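Local coordinates for protein putative 4-amino-4-deoxychorismate lyase (Thermus thermophilus, PDB 2ZGI) that binds pyridoxal 5'-phosphate and is probably a lyase of the class-IV aminotransferase family, putatively acting on 4-amino-4-deoxychorismate, at residues M1-N5 with G6-A10. Sequence-based numbering, arbitrary orientation.
Sequences MRLLN and GTPLA
The guanidinium of Arg-2 meets Leu-9 through water: water 2 sits at its edge, in the plane of the group, accepts from NE and donates to Leu-9 O at 2.6 Å. Water 1 makes a second bridge, from Arg-2 N to the same carbonyl oxygen, which thus receives two bonds from water. At the far end of the guanidinium, NH1 forms salt bridges with Glu-15 and with Glu-93 of the second subunit. The backbone is a tight hairpin closed by a type I' turn from Leu-4 to Thr-7. Leu-4 and Thr-7 are a hydrogen-bonded pair: Leu-4 N gives to Thr-7 O at 2.7 Å, while Thr-7 N returns the bond to Leu-4 O (3.1 Å). Water 3 also donates to Leu-4 O and links it to Thr-7 OG1. Beyond, Leu-9 N bonds to Arg-2 O at 2.7 Å. On one face, Leu-3 CD2 lies 3.9 Å from Pro-8 CG. On the other, with CG anti to the backbone N in both (chi1 172° and 178°), the isobutyl groups of Leu-4 and Leu-9 reach out on the same side of the hairpin and cross at a slant, CD2 of Leu-4 lying 3.8 Å from CD1 of Leu-9. Strand 2-4 pairs antiparallel with a strand of the second subunit; Asn-5 bonds with OD1 to Arg-90 N and with ND2 to Gly-88 O, both of that subunit. Backbone bonds and water bridges thus hold an N-terminal hairpin, away from the cofactor site, that extends a sheet across the interface, and the two carboxylates, on different chains, probably balance the charge of Arg-2.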
loop_
_atom_site.group_PDB
_atom_site.type_symbol
_atom_site.label_atom_id
_atom_site.label_comp_id
_atom_site.label_asym_id
_atom_site.label_seq_id
_atom_site.Cartn_x
_atom_site.Cartn_y
_atom_site.Cartn_z
HETATM N N MSE D 1 41.262 3.326 -4.892
HETATM C CA MSE D 1 41.662 2.190 -4.028
HETATM C C MSE D 1 40.428 1.498 -3.461
HETATM O O MSE D 1 39.523 2.166 -2.957
HETATM C CB MSE D 1 42.552 2.694 -2.886
HETATM C CG MSE D 1 42.576 1.773 -1.649
HETATM SE SE MSE D 1 43.777 2.356 -0.198
HETATM C CE MSE D 1 45.099 0.885 -0.278
ATOM N N ARG D 2 40.413 0.165 -3.521
ATOM C CA ARG D 2 39.304 -0.629 -2.989
ATOM C C ARG D 2 39.812 -1.700 -2.040
ATOM O O ARG D 2 40.790 -2.401 -2.343
ATOM C CB ARG D 2 38.525 -1.293 -4.119
ATOM C CG ARG D 2 37.996 -0.338 -5.178
ATOM C CD ARG D 2 37.115 -1.081 -6.183
ATOM N NE ARG D 2 37.300 -0.562 -7.539
ATOM C CZ ARG D 2 36.471 0.296 -8.129
ATOM N NH1 ARG D 2 35.402 0.720 -7.490
ATOM N NH2 ARG D 2 36.704 0.724 -9.366
ATOM N N LEU D 3 39.132 -1.849 -0.909
ATOM C CA LEU D 3 39.448 -2.888 0.067
ATOM C C LEU D 3 38.280 -3.842 0.258
ATOM O O LEU D 3 37.146 -3.410 0.516
ATOM C CB LEU D 3 39.787 -2.259 1.414
ATOM C CG LEU D 3 40.776 -1.084 1.469
ATOM C CD1 LEU D 3 40.887 -0.552 2.911
ATOM C CD2 LEU D 3 42.130 -1.516 0.927
ATOM N N LEU D 4 38.569 -5.133 0.142
ATOM C CA LEU D 4 37.605 -6.181 0.429
ATOM C C LEU D 4 37.969 -6.871 1.737
ATOM O O LEU D 4 38.993 -7.544 1.827
ATOM C CB LEU D 4 37.559 -7.200 -0.705
ATOM C CG LEU D 4 36.718 -8.457 -0.437
ATOM C CD1 LEU D 4 35.239 -8.132 -0.122
ATOM C CD2 LEU D 4 36.836 -9.420 -1.595
ATOM N N ASN D 5 37.110 -6.710 2.736
ATOM C CA ASN D 5 37.341 -7.244 4.072
ATOM C C ASN D 5 38.719 -6.862 4.631
ATOM O O ASN D 5 39.384 -7.671 5.292
ATOM C CB ASN D 5 37.089 -8.767 4.123
ATOM C CG ASN D 5 35.628 -9.140 3.844
ATOM O OD1 ASN D 5 34.711 -8.368 4.112
ATOM N ND2 ASN D 5 35.419 -10.325 3.300
ATOM N N GLY D 6 39.132 -5.623 4.353
ATOM C CA GLY D 6 40.343 -5.047 4.900
ATOM C C GLY D 6 41.543 -5.201 3.993
ATOM O O GLY D 6 42.594 -4.591 4.212
ATOM N N THR D 7 41.391 -6.009 2.955
ATOM C CA THR D 7 42.520 -6.312 2.094
ATOM C C THR D 7 42.281 -5.751 0.676
ATOM O O THR D 7 41.180 -5.896 0.132
ATOM C CB THR D 7 42.833 -7.834 2.134
ATOM O OG1 THR D 7 41.825 -8.548 1.437
ATOM C CG2 THR D 7 42.841 -8.356 3.568
ATOM N N PRO D 8 43.288 -5.056 0.099
ATOM C CA PRO D 8 43.122 -4.435 -1.222
ATOM C C PRO D 8 42.576 -5.378 -2.287
ATOM O O PRO D 8 42.875 -6.595 -2.284
ATOM C CB PRO D 8 44.537 -3.976 -1.584
ATOM C CG PRO D 8 45.173 -3.687 -0.273
ATOM C CD PRO D 8 44.589 -4.702 0.708
ATOM N N LEU D 9 41.783 -4.813 -3.193
ATOM C CA LEU D 9 41.071 -5.597 -4.181
ATOM C C LEU D 9 41.214 -4.987 -5.567
ATOM O O LEU D 9 40.878 -3.816 -5.777
ATOM C CB LEU D 9 39.577 -5.721 -3.801
ATOM C CG LEU D 9 38.662 -6.478 -4.776
ATOM C CD1 LEU D 9 38.772 -7.993 -4.591
ATOM C CD2 LEU D 9 37.208 -6.033 -4.621
ATOM N N ALA D 10 41.717 -5.802 -6.493
ATOM C CA ALA D 10 41.716 -5.490 -7.915
ATOM C C ALA D 10 40.425 -6.050 -8.521
ATOM O O ALA D 10 40.313 -7.244 -8.823
ATOM C CB ALA D 10 42.950 -6.081 -8.609
HETATM O O HOH W 1 42.450 -1.289 -4.966
HETATM O O HOH W 2 39.909 -2.429 -7.755
HETATM O O HOH W 3 39.646 -10.191 1.505
#